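Local coordinates for protein poly-gamma-glutamate hydrolase (Bacillus phage phiNIT1, PDB 3A9L) that hydrolyses the gamma-glutamyl linkages of bacterial poly-gamma-glutamate as a zinc-dependent peptidase, at residues E50-V55 with F192-A196; P32-Y36 with E203-Y207; Y105-K111 with I166-R172; K111-G116 with A136-A140. All blocks are in the same frame, centred on the assembly; numbering follows the deposited sequence.

Contact 1 (E50-V55 with F192-A196); sequences ELIYRV and FLDYA
The F192 ring enters the contact edge first: E50 O and L51 N lie in its plane at the rim, and F192 CZ comes within 3.1 Å of E50 O. Its neighbouring corner, F192 CE1, reaches L51 CA at 3.4 Å, so the ring edge abuts the backbone of helix 48-59 directly. R54 comes to the same ring obliquely, its CB and CG near F192 CE2, with the guanidinium plane turned 31° from the ring plane. F174 meets both F192 and Y195 edge-to-face. The aromatic ring of Y195, whose hydroxyl is hydrogen-bonded to T113 of the sheet, is touched obliquely by L51, with L51 CD2 3.8 Å from Y195 CE1 and the two side chains crossing nearly at right angles. The other branch, L51 CD1, rests on A196 CB at 3.6 Å. With CG anti to the backbone N (chi1 172°) the L51 branch point leans to helix 190-209, and its two methyls divide between Y195 and A196. A196, small and facing helix 48-59, also receives R54 CG at 3.4 Å and, more loosely, V55 CG2. Beside R54, a water accepts from R54 NE and donates to L193 O. The segments 50-55 and 192-196 cross at -57° on one side of the mixed sheet, L51 also touching F102 and I166. With no direct hydrogen bond between the segments, side-chain packing makes the joint, supplemented by one water bridge.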
loop_
_atom_site.group_PDB
_atom_site.type_symbol
_atom_site.label_atom_id
_atom_site.label_comp_id
_atom_site.label_asym_id
_atom_site.label_seq_id
_atom_site.Cartn_x
_atom_site.Cartn_y
_atom_site.Cartn_z
ATOM N N GLU A 50 6.668 9.213 8.708
ATOM C CA GLU A 50 6.238 8.936 10.101
ATOM C C GLU A 50 5.064 9.827 10.463
ATOM O O GLU A 50 4.140 9.409 11.162
ATOM C CB GLU A 50 7.397 9.142 11.088
ATOM C CG GLU A 50 8.569 8.113 10.922
ATOM C CD GLU A 50 9.519 8.361 9.749
ATOM O OE1 GLU A 50 9.710 9.513 9.314
ATOM O OE2 GLU A 50 10.109 7.363 9.248
ATOM N N LEU A 51 5.111 11.066 9.983
ATOM C CA LEU A 51 3.995 11.964 10.221
ATOM C C LEU A 51 2.778 11.486 9.469
ATOM O O LEU A 51 1.694 11.574 9.986
ATOM C CB LEU A 51 4.343 13.419 9.879
ATOM C CG LEU A 51 3.182 14.422 9.923
ATOM C CD1 LEU A 51 2.612 14.573 11.364
ATOM C CD2 LEU A 51 3.578 15.745 9.327
ATOM N N ILE A 52 2.948 10.988 8.246
ATOM C CA ILE A 52 1.782 10.508 7.495
ATOM C C ILE A 52 1.169 9.276 8.176
ATOM O O ILE A 52 -0.058 9.142 8.239
ATOM C CB ILE A 52 2.108 10.253 6.036
ATOM C CG1 ILE A 52 2.076 11.592 5.284
ATOM C CG2 ILE A 52 1.136 9.234 5.428
ATOM C CD1 ILE A 52 2.881 11.611 4.043
ATOM N N TYR A 53 2.026 8.397 8.682
ATOM C CA TYR A 53 1.564 7.190 9.397
ATOM C C TYR A 53 0.650 7.537 10.557
ATOM O O TYR A 53 -0.423 6.944 10.708
ATOM C CB TYR A 53 2.751 6.406 9.928
ATOM C CG TYR A 53 3.319 5.425 8.943
ATOM C CD1 TYR A 53 3.480 5.759 7.602
ATOM C CD2 TYR A 53 3.704 4.174 9.355
ATOM C CE1 TYR A 53 3.997 4.856 6.708
ATOM C CE2 TYR A 53 4.229 3.264 8.473
ATOM C CZ TYR A 53 4.369 3.608 7.151
ATOM O OH TYR A 53 4.887 2.684 6.287
ATOM N N ARG A 54 1.096 8.491 11.371
ATOM C CA ARG A 54 0.386 8.957 12.549
ATOM C C ARG A 54 -0.919 9.682 12.159
ATOM O O ARG A 54 -1.968 9.481 12.796
ATOM C CB ARG A 54 1.314 9.887 13.367
ATOM C CG ARG A 54 0.796 10.336 14.770
ATOM C CD ARG A 54 0.642 9.122 15.712
ATOM N NE ARG A 54 -0.002 9.504 16.959
ATOM C CZ ARG A 54 -0.695 8.667 17.724
ATOM N NH1 ARG A 54 -0.832 7.392 17.363
ATOM N NH2 ARG A 54 -1.249 9.106 18.848
ATOM N N VAL A 55 -0.861 10.540 11.132
ATOM C CA VAL A 55 -2.082 11.213 10.675
ATOM C C VAL A 55 -3.136 10.223 10.160
ATOM O O VAL A 55 -4.356 10.399 10.352
ATOM C CB VAL A 55 -1.806 12.314 9.597
ATOM C CG1 VAL A 55 -3.122 12.886 9.073
ATOM C CG2 VAL A 55 -1.014 13.451 10.212
ATOM N N PHE A 192 5.936 16.088 17.774
ATOM C CA PHE A 192 5.429 15.178 16.729
ATOM C C PHE A 192 3.956 14.859 16.900
ATOM O O PHE A 192 3.154 15.077 15.981
ATOM C CB PHE A 192 6.246 13.867 16.610
ATOM C CG PHE A 192 5.687 12.908 15.589
ATOM C CD1 PHE A 192 5.983 13.049 14.237
ATOM C CD2 PHE A 192 4.837 11.870 15.985
ATOM C CE1 PHE A 192 5.451 12.165 13.283
ATOM C CE2 PHE A 192 4.285 10.988 15.055
ATOM C CZ PHE A 192 4.591 11.113 13.701
ATOM N N LEU A 193 3.599 14.338 18.071
ATOM C CA LEU A 193 2.200 13.952 18.385
ATOM C C LEU A 193 1.193 15.108 18.246
ATOM O O LEU A 193 0.128 14.961 17.621
ATOM C CB LEU A 193 2.119 13.312 19.770
ATOM C CG LEU A 193 3.044 12.098 20.067
ATOM C CD1 LEU A 193 2.936 11.628 21.494
ATOM C CD2 LEU A 193 2.772 10.917 19.129
ATOM N N ASP A 194 1.529 16.249 18.841
ATOM C CA ASP A 194 0.728 17.477 18.696
ATOM C C ASP A 194 0.547 17.915 17.227
ATOM O O ASP A 194 -0.531 18.400 16.817
ATOM C CB ASP A 194 1.366 18.601 19.517
ATOM C CG ASP A 194 1.298 18.357 21.031
ATOM O OD1 ASP A 194 0.486 17.541 21.485
ATOM O OD2 ASP A 194 2.043 19.022 21.786
ATOM N N TYR A 195 1.606 17.770 16.431
ATOM C CA TYR A 195 1.555 18.171 15.026
ATOM C C TYR A 195 0.508 17.281 14.353
ATOM O O TYR A 195 -0.476 17.775 13.795
ATOM C CB TYR A 195 2.944 18.023 14.377
ATOM C CG TYR A 195 3.162 18.833 13.106
ATOM C CD1 TYR A 195 2.561 18.453 11.904
ATOM C CD2 TYR A 195 3.986 19.938 13.105
ATOM C CE1 TYR A 195 2.748 19.171 10.749
ATOM C CE2 TYR A 195 4.197 20.671 11.934
ATOM C CZ TYR A 195 3.574 20.278 10.765
ATOM O OH TYR A 195 3.766 20.970 9.595
ATOM N N ALA A 196 0.685 15.967 14.468
ATOM C CA ALA A 196 -0.224 15.047 13.842
ATOM C C ALA A 196 -1.699 15.217 14.312
ATOM O O ALA A 196 -2.621 15.168 13.487
ATOM C CB ALA A 196 0.275 13.623 13.985
HETATM O O HOH W 1 -0.954 12.280 17.825
#

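Contact 2 (P32-Y36 with E203-Y207); sequences PSMIY and EAEYY
Strand 34-42 of the central mixed sheet meets the C-terminal helix 190-209 here, in an alpha/beta core; the segments 34-36 and 203-207 run nearly antiparallel (162°), their axes 12.3 Å apart. That spacing is bridged by long side chains, and Y36 and E203 carry the polar link. Y36 OH donates a hydrogen bond to E203 OE1; the modelled 2.4 Å is very short and the exact distance doubtful. The oxygen lies in the plane of the ring at its edge, while the carboxylate is turned 45° from that plane. E203 gets there with CG anti to its backbone N (chi1 -166°) and an extended chain beyond, reaching from the helix toward the strand. M34 runs past E203 in the opposite direction, its CG 3.8 Å from E203 OE1. The bend at chi2 puts M34 SD over one face of the Y36 ring, 4.1 Å above its plane and toward the rim; the bend at chi3 then turns the methyl to Y207, with M34 CE 4.2 Å from Y207 CE2. V55, V56 and T59 of helix 48-59 pack against Y36, so the Y36 side chain lies between helix 48-59 and helix 190-209. One turn after E203, Y207 extends its ring to the loop that precedes the strand. Its hydroxyl is hydrogen-bonded to D98, and S33 CB comes within 3.5 Å of Y207 OH.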
loop_
_atom_site.group_PDB
_atom_site.type_symbol
_atom_site.label_atom_id
_atom_site.label_comp_id
_atom_site.label_asym_id
_atom_site.label_seq_id
_atom_site.Cartn_x
_atom_site.Cartn_y
_atom_site.Cartn_z
ATOM N N PRO A 32 -13.159 7.403 1.032
ATOM C CA PRO A 32 -13.676 8.120 -0.134
ATOM C C PRO A 32 -13.278 9.600 -0.228
ATOM O O PRO A 32 -13.197 10.148 -1.342
ATOM C CB PRO A 32 -15.193 8.033 0.058
ATOM C CG PRO A 32 -15.368 7.823 1.529
ATOM C CD PRO A 32 -14.259 6.941 1.903
ATOM N N SER A 33 -12.995 10.219 0.911
ATOM C CA SER A 33 -12.920 11.685 1.020
ATOM C C SER A 33 -11.533 12.289 1.089
ATOM O O SER A 33 -11.325 13.369 0.522
ATOM C CB SER A 33 -13.696 12.179 2.230
ATOM O OG SER A 33 -15.073 11.937 2.043
ATOM N N MET A 34 -10.612 11.613 1.788
ATOM C CA MET A 34 -9.329 12.202 2.176
ATOM C C MET A 34 -8.121 11.264 2.047
ATOM O O MET A 34 -8.174 10.089 2.451
ATOM C CB MET A 34 -9.422 12.726 3.623
ATOM C CG MET A 34 -8.180 13.425 4.152
ATOM S SD MET A 34 -7.576 14.741 3.087
ATOM C CE MET A 34 -8.557 16.106 3.604
ATOM N N ILE A 35 -7.018 11.790 1.501
ATOM C CA ILE A 35 -5.810 10.999 1.331
ATOM C C ILE A 35 -4.594 11.840 1.781
ATOM O O ILE A 35 -4.430 12.970 1.358
ATOM C CB ILE A 35 -5.614 10.529 -0.150
ATOM C CG1 ILE A 35 -4.300 9.761 -0.309
ATOM C CG2 ILE A 35 -5.732 11.722 -1.132
ATOM C CD1 ILE A 35 -4.052 9.146 -1.714
ATOM N N TYR A 36 -3.788 11.275 2.668
ATOM C CA TYR A 36 -2.613 11.938 3.148
ATOM C C TYR A 36 -1.440 11.264 2.526
ATOM O O TYR A 36 -1.334 10.040 2.541
ATOM C CB TYR A 36 -2.537 11.807 4.657
ATOM C CG TYR A 36 -3.649 12.509 5.368
ATOM C CD1 TYR A 36 -3.664 13.899 5.449
ATOM C CD2 TYR A 36 -4.704 11.798 5.936
ATOM C CE1 TYR A 36 -4.673 14.569 6.118
ATOM C CE2 TYR A 36 -5.744 12.482 6.597
ATOM C CZ TYR A 36 -5.692 13.864 6.685
ATOM O OH TYR A 36 -6.687 14.566 7.319
ATOM N N GLU A 203 -8.900 18.473 9.893
ATOM C CA GLU A 203 -9.700 17.607 9.011
ATOM C C GLU A 203 -11.118 17.438 9.568
ATOM O O GLU A 203 -12.097 17.491 8.799
ATOM C CB GLU A 203 -9.044 16.218 8.777
ATOM C CG GLU A 203 -9.679 15.448 7.597
ATOM C CD GLU A 203 -9.639 13.902 7.679
ATOM O OE1 GLU A 203 -8.579 13.304 7.944
ATOM O OE2 GLU A 203 -10.685 13.267 7.413
ATOM N N ALA A 204 -11.218 17.253 10.893
ATOM C CA ALA A 204 -12.506 17.079 11.601
ATOM C C ALA A 204 -13.450 18.269 11.463
ATOM O O ALA A 204 -14.570 18.123 10.974
ATOM C CB ALA A 204 -12.270 16.706 13.110
ATOM N N GLU A 205 -12.986 19.450 11.867
ATOM C CA GLU A 205 -13.740 20.702 11.704
ATOM C C GLU A 205 -14.154 20.926 10.233
ATOM O O GLU A 205 -15.320 21.233 9.944
ATOM C CB GLU A 205 -12.910 21.885 12.240
ATOM C CG GLU A 205 -13.714 23.156 12.527
ATOM C CD GLU A 205 -12.829 24.348 12.853
ATOM O OE1 GLU A 205 -11.944 24.218 13.730
ATOM O OE2 GLU A 205 -13.025 25.424 12.226
ATOM N N TYR A 206 -13.208 20.752 9.310
ATOM C CA TYR A 206 -13.486 20.824 7.863
ATOM C C TYR A 206 -14.679 19.990 7.476
ATOM O O TYR A 206 -15.630 20.485 6.848
ATOM C CB TYR A 206 -12.265 20.355 7.039
ATOM C CG TYR A 206 -12.456 20.428 5.542
ATOM C CD1 TYR A 206 -12.674 21.658 4.908
ATOM C CD2 TYR A 206 -12.424 19.279 4.755
ATOM C CE1 TYR A 206 -12.860 21.743 3.532
ATOM C CE2 TYR A 206 -12.603 19.356 3.365
ATOM C CZ TYR A 206 -12.809 20.604 2.767
ATOM O OH TYR A 206 -12.992 20.709 1.404
ATOM N N TYR A 207 -14.635 18.714 7.836
ATOM C CA TYR A 207 -15.741 17.830 7.514
ATOM C C TYR A 207 -16.970 18.136 8.383
ATOM O O TYR A 207 -18.096 17.743 8.042
ATOM C CB TYR A 207 -15.293 16.355 7.522
ATOM C CG TYR A 207 -14.457 16.040 6.293
ATOM C CD1 TYR A 207 -14.995 16.202 5.023
ATOM C CD2 TYR A 207 -13.129 15.613 6.396
ATOM C CE1 TYR A 207 -14.248 15.954 3.879
ATOM C CE2 TYR A 207 -12.364 15.356 5.248
ATOM C CZ TYR A 207 -12.945 15.529 3.993
ATOM O OH TYR A 207 -12.253 15.292 2.833
#

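Contact 3 (Y105-K111 with I166-R172); sequences YKDDYNK and ISSAQRR
A parallel beta bridge pairs Y105 with S167 where strand 162-167 passes straight into helix 168-173, and S167 is the N-cap of that helix. The junction borders the metal site: the R171 side chain lies about 4 Å from that of the zinc ligand E45. S167 OG donates to N110 O at 2.8 Å, in the carbonyl plane on a lone pair, and accepts from Q170 N in the capping bond; N112 N is a further partner. I166 O takes two donors from opposite faces of its plane: Y105 N at 2.9 Å and, from its own segment, R171 NE. Only weak bonds from S168 N and R171 NH2 reach Y105 O across the contact, while R171 NH1 turns to V46 O. S168 OG, held between its backbone N and carbonyl carbon (chi1 53°), accepts from D107 N and donates to D108 OD1 at 2.8 Å. R172 NH2 completes a salt bridge to D108 OD1 at 3.2 Å, approaching from the opposite face of the carboxylate to S168 OG, with D108 OD1 in the plane of the R172 guanidinium. A169 N gives its hydrogen to D107 O at 3.0 Å. The D107 carboxylate is used within the loop, OD1 accepting from Y109 N as an Asx turn and OD2 from N110 ND2 through its syn lone pair. K111 NZ and Q170 NE2 both turn to E191. S167 CB makes a CH-pi contact over one face of Y105, 4.0 Å from the ring centroid.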
loop_
_atom_site.group_PDB
_atom_site.type_symbol
_atom_site.label_atom_id
_atom_site.label_comp_id
_atom_site.label_asym_id
_atom_site.label_seq_id
_atom_site.Cartn_x
_atom_site.Cartn_y
_atom_site.Cartn_z
ATOM N N TYR A 105 11.385 20.966 3.673
ATOM C CA TYR A 105 12.265 21.940 3.020
ATOM C C TYR A 105 13.429 22.226 3.955
ATOM O O TYR A 105 13.313 21.997 5.159
ATOM C CB TYR A 105 11.504 23.219 2.552
ATOM C CG TYR A 105 11.158 24.199 3.654
ATOM C CD1 TYR A 105 12.039 25.223 4.007
ATOM C CD2 TYR A 105 9.945 24.103 4.353
ATOM C CE1 TYR A 105 11.720 26.130 5.038
ATOM C CE2 TYR A 105 9.615 25.011 5.378
ATOM C CZ TYR A 105 10.505 26.017 5.711
ATOM O OH TYR A 105 10.189 26.899 6.720
ATOM N N LYS A 106 14.550 22.683 3.392
ATOM C CA LYS A 106 15.765 22.935 4.150
ATOM C C LYS A 106 15.722 24.260 4.913
ATOM O O LYS A 106 15.608 25.351 4.337
ATOM C CB LYS A 106 17.002 22.874 3.237
ATOM C CG LYS A 106 18.323 22.556 3.968
ATOM C CD LYS A 106 19.274 21.802 3.037
ATOM C CE LYS A 106 20.387 21.102 3.787
ATOM N NZ LYS A 106 21.229 22.063 4.547
ATOM N N ASP A 107 15.737 24.137 6.226
ATOM C CA ASP A 107 16.028 25.268 7.087
ATOM C C ASP A 107 16.299 24.615 8.401
ATOM O O ASP A 107 15.378 24.305 9.139
ATOM C CB ASP A 107 14.873 26.269 7.204
ATOM C CG ASP A 107 15.257 27.506 8.008
ATOM O OD1 ASP A 107 16.444 27.606 8.435
ATOM O OD2 ASP A 107 14.383 28.371 8.222
ATOM N N ASP A 108 17.573 24.374 8.670
ATOM C CA ASP A 108 17.981 23.768 9.928
ATOM C C ASP A 108 17.937 24.783 11.064
ATOM O O ASP A 108 18.183 24.440 12.227
ATOM C CB ASP A 108 19.412 23.239 9.805
ATOM C CG ASP A 108 19.515 22.003 8.931
ATOM O OD1 ASP A 108 18.711 21.066 9.105
ATOM O OD2 ASP A 108 20.444 21.954 8.095
ATOM N N TYR A 109 17.643 26.032 10.729
ATOM C CA TYR A 109 17.775 27.115 11.701
ATOM C C TYR A 109 16.450 27.679 12.243
ATOM O O TYR A 109 16.439 28.426 13.223
ATOM C CB TYR A 109 18.697 28.203 11.144
ATOM C CG TYR A 109 20.132 27.730 11.068
ATOM C CD1 TYR A 109 20.956 27.762 12.195
ATOM C CD2 TYR A 109 20.666 27.236 9.870
ATOM C CE1 TYR A 109 22.274 27.304 12.140
ATOM C CE2 TYR A 109 21.994 26.779 9.804
ATOM C CZ TYR A 109 22.782 26.814 10.943
ATOM O OH TYR A 109 24.075 26.373 10.892
ATOM N N ASN A 110 15.337 27.309 11.615
ATOM C CA ASN A 110 14.019 27.757 12.080
ATOM C C ASN A 110 13.023 26.667 11.937
ATOM O O ASN A 110 12.927 26.066 10.877
ATOM C CB ASN A 110 13.476 28.913 11.246
ATOM C CG ASN A 110 14.422 30.033 11.161
ATOM O OD1 ASN A 110 14.495 30.849 12.069
ATOM N ND2 ASN A 110 15.183 30.084 10.080
ATOM N N LYS A 111 12.250 26.476 13.001
ATOM C CA LYS A 111 11.055 25.647 12.968
ATOM C C LYS A 111 9.872 26.409 12.382
ATOM O O LYS A 111 9.393 27.404 12.962
ATOM C CB LYS A 111 10.734 25.143 14.375
ATOM C CG LYS A 111 11.793 24.194 14.924
ATOM C CD LYS A 111 11.190 23.207 15.933
ATOM C CE LYS A 111 10.539 23.943 17.108
ATOM N NZ LYS A 111 10.348 23.016 18.267
ATOM N N ILE A 166 7.441 21.420 5.520
ATOM C CA ILE A 166 7.926 21.442 6.877
ATOM C C ILE A 166 9.453 21.550 6.913
ATOM O O ILE A 166 10.157 20.755 6.293
ATOM C CB ILE A 166 7.441 20.172 7.640
ATOM C CG1 ILE A 166 5.996 19.823 7.220
ATOM C CG2 ILE A 166 7.514 20.381 9.137
ATOM C CD1 ILE A 166 5.481 18.608 7.946
ATOM N N SER A 167 9.948 22.534 7.648
ATOM C CA SER A 167 11.384 22.842 7.679
ATOM C C SER A 167 12.158 21.699 8.332
ATOM O O SER A 167 11.610 20.962 9.155
ATOM C CB SER A 167 11.645 24.133 8.450
ATOM O OG SER A 167 11.454 23.911 9.839
ATOM N N SER A 168 13.428 21.577 7.958
ATOM C CA SER A 168 14.272 20.498 8.427
ATOM C C SER A 168 14.451 20.567 9.939
ATOM O O SER A 168 14.553 19.521 10.588
ATOM C CB SER A 168 15.636 20.492 7.714
ATOM O OG SER A 168 16.276 21.754 7.795
ATOM N N ALA A 169 14.495 21.784 10.486
ATOM C CA ALA A 169 14.559 21.990 11.937
ATOM C C ALA A 169 13.326 21.411 12.606
ATOM O O ALA A 169 13.408 20.793 13.691
ATOM C CB ALA A 169 14.655 23.445 12.259
ATOM N N GLN A 170 12.173 21.615 11.970
ATOM C CA GLN A 170 10.917 21.238 12.603
ATOM C C GLN A 170 10.765 19.721 12.658
ATOM O O GLN A 170 10.336 19.152 13.692
ATOM C CB GLN A 170 9.712 21.879 11.902
ATOM C CG GLN A 170 8.349 21.320 12.416
ATOM C CD GLN A 170 8.066 21.639 13.873
ATOM O OE1 GLN A 170 7.548 22.703 14.197
ATOM N NE2 GLN A 170 8.371 20.707 14.756
ATOM N N ARG A 171 11.073 19.088 11.526
ATOM C CA ARG A 171 11.102 17.639 11.386
ATOM C C ARG A 171 12.157 16.976 12.288
ATOM O O ARG A 171 11.906 15.891 12.813
ATOM C CB ARG A 171 11.303 17.251 9.925
ATOM C CG ARG A 171 10.246 17.823 8.985
ATOM C CD ARG A 171 10.498 17.456 7.516
ATOM N NE ARG A 171 11.480 18.310 6.874
ATOM C CZ ARG A 171 12.608 17.871 6.309
ATOM N NH1 ARG A 171 12.911 16.560 6.267
ATOM N NH2 ARG A 171 13.425 18.741 5.752
ATOM N N ARG A 172 13.306 17.624 12.505
ATOM C CA ARG A 172 14.250 17.129 13.496
ATOM C C ARG A 172 13.648 17.170 14.903
ATOM O O ARG A 172 13.932 16.284 15.693
ATOM C CB ARG A 172 15.631 17.825 13.452
ATOM C CG ARG A 172 16.622 17.195 12.481
ATOM C CD ARG A 172 17.999 17.825 12.574
ATOM N NE ARG A 172 18.572 18.232 11.284
ATOM C CZ ARG A 172 19.234 17.456 10.420
ATOM N NH1 ARG A 172 19.423 16.152 10.634
ATOM N NH2 ARG A 172 19.703 17.997 9.308
#

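Contact 4 (K111-G116 with A136-A140); sequences KNTLVG and AAEVA
N112 and E138 make the straightest polar link across the contact: N112 ND2 donates to E138 OE2 at 2.7 Å and 176°, the acceptor lying in the amide plane. The carboxylate is met on its anti side, the donor tilted out of the carboxylate plane, which is itself turned 47° from the amide. Water 2 donates to both N112 OD1 and E138 OE2, closing a bridge beside the direct bond. E138 CG, wedged between its backbone N and carbonyl carbon (chi1 64°), brings the chain over the neighbouring strand. Three backbone bonds then run in parallel-sheet alternation: E138 N to T113 O at 2.8 Å, V115 N to E138 O at 2.9 Å, and A140 N to V115 O at 2.9 Å. A weak fourth, T113 N to A136 O, leads into the loop. T113 OG1 pairs with Y195 of helix 190-209. Outward from this ladder, L114 and E138 lie side by side on one face, L114 CD2 3.6 Å from E138 CG, and L114 CB faces A140 CB at 4.2 Å. A136 CB closes on K111 O at 3.2 Å. These strands are the two ends of a beta-alpha-beta crossover through helix 120-132, against which V115, A137 and V139 pack. Backbone bonds thus mainly set the register of the border strand 138-139, and the N112-E138 bond adds a side-chain tie at its start.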
loop_
_atom_site.group_PDB
_atom_site.type_symbol
_atom_site.label_atom_id
_atom_site.label_comp_id
_atom_site.label_asym_id
_atom_site.label_seq_id
_atom_site.Cartn_x
_atom_site.Cartn_y
_atom_site.Cartn_z
ATOM N N LYS A 111 12.250 26.476 13.001
ATOM C CA LYS A 111 11.055 25.647 12.968
ATOM C C LYS A 111 9.872 26.409 12.382
ATOM O O LYS A 111 9.393 27.404 12.962
ATOM C CB LYS A 111 10.734 25.143 14.375
ATOM C CG LYS A 111 11.793 24.194 14.924
ATOM C CD LYS A 111 11.190 23.207 15.933
ATOM C CE LYS A 111 10.539 23.943 17.108
ATOM N NZ LYS A 111 10.348 23.016 18.267
ATOM N N ASN A 112 9.407 25.932 11.227
ATOM C CA ASN A 112 8.287 26.529 10.558
ATOM C C ASN A 112 7.588 25.571 9.617
ATOM O O ASN A 112 8.207 24.636 9.090
ATOM C CB ASN A 112 8.744 27.778 9.789
ATOM C CG ASN A 112 7.644 28.760 9.620
ATOM O OD1 ASN A 112 6.550 28.549 10.097
ATOM N ND2 ASN A 112 7.924 29.857 8.937
ATOM N N THR A 113 6.304 25.837 9.401
ATOM C CA THR A 113 5.498 25.162 8.402
ATOM C C THR A 113 4.793 26.193 7.508
ATOM O O THR A 113 4.128 27.097 8.013
ATOM C CB THR A 113 4.454 24.227 9.054
ATOM O OG1 THR A 113 5.138 23.211 9.817
ATOM C CG2 THR A 113 3.586 23.575 7.981
ATOM N N LEU A 114 4.959 26.015 6.190
ATOM C CA LEU A 114 4.432 26.897 5.156
ATOM C C LEU A 114 3.363 26.131 4.393
ATOM O O LEU A 114 3.655 25.149 3.681
ATOM C CB LEU A 114 5.555 27.387 4.214
ATOM C CG LEU A 114 6.843 27.923 4.876
ATOM C CD1 LEU A 114 7.955 28.114 3.856
ATOM C CD2 LEU A 114 6.567 29.234 5.626
ATOM N N VAL A 115 2.118 26.572 4.575
ATOM C CA VAL A 115 0.955 25.822 4.103
ATOM C C VAL A 115 0.341 26.508 2.879
ATOM O O VAL A 115 0.003 27.691 2.925
ATOM C CB VAL A 115 -0.108 25.699 5.219
ATOM C CG1 VAL A 115 -1.179 24.669 4.851
ATOM C CG2 VAL A 115 0.547 25.325 6.546
ATOM N N GLY A 116 0.187 25.758 1.796
ATOM C CA GLY A 116 -0.472 26.292 0.616
ATOM C C GLY A 116 -1.385 25.272 0.001
ATOM O O GLY A 116 -1.868 24.363 0.681
ATOM N N ALA A 136 4.664 26.544 14.973
ATOM C CA ALA A 136 4.861 27.613 14.022
ATOM C C ALA A 136 4.288 27.194 12.685
ATOM O O ALA A 136 4.596 26.114 12.182
ATOM C CB ALA A 136 6.338 27.921 13.902
ATOM N N ALA A 137 3.422 28.031 12.135
ATOM C CA ALA A 137 2.765 27.741 10.876
ATOM C C ALA A 137 2.183 28.996 10.245
ATOM O O ALA A 137 1.580 29.840 10.927
ATOM C CB ALA A 137 1.692 26.664 11.075
ATOM N N GLU A 138 2.377 29.139 8.940
ATOM C CA GLU A 138 1.791 30.277 8.216
ATOM C C GLU A 138 1.374 29.913 6.798
ATOM O O GLU A 138 1.850 28.912 6.236
ATOM C CB GLU A 138 2.774 31.456 8.171
ATOM C CG GLU A 138 4.025 31.123 7.399
ATOM C CD GLU A 138 5.128 32.104 7.649
ATOM O OE1 GLU A 138 5.092 33.214 7.068
ATOM O OE2 GLU A 138 6.021 31.761 8.428
ATOM N N VAL A 139 0.498 30.734 6.217
ATOM C CA VAL A 139 0.170 30.642 4.768
ATOM C C VAL A 139 1.424 30.940 3.955
ATOM O O VAL A 139 2.105 31.924 4.186
ATOM C CB VAL A 139 -1.033 31.548 4.338
ATOM C CG1 VAL A 139 -1.184 31.612 2.775
ATOM C CG2 VAL A 139 -2.293 31.048 4.948
ATOM N N ALA A 140 1.748 30.020 3.050
ATOM C CA ALA A 140 2.869 30.167 2.137
ATOM C C ALA A 140 2.692 31.385 1.203
ATOM O O ALA A 140 1.592 31.635 0.695
ATOM C CB ALA A 140 2.997 28.926 1.326
HETATM O O HOH W 2 4.727 30.572 10.722
HETATM O O HOH W 3 6.156 24.253 12.015
#

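How the contacts relate
Contact 1 is the most buried and the least polar, a helix-helix joint; contacts 2, 3 and 4 are partly buried and each depends on hydrogen bonds. Helix 190-209 serves both contacts 1 and 2, and V55 packs on Y36 where they meet. Contacts 3 and 4 share K111 and lie about 11 Å apart between centres, on neighbouring strands 162-167 and 113-116; there the bonding shifts from loop and N-cap side chains to a main-chain ladder. I166 and T113 carry the sheet to Y195 of contact 1. Contact 2, at the far side of the chain's centre from contact 3, does not touch contacts 3 or 4.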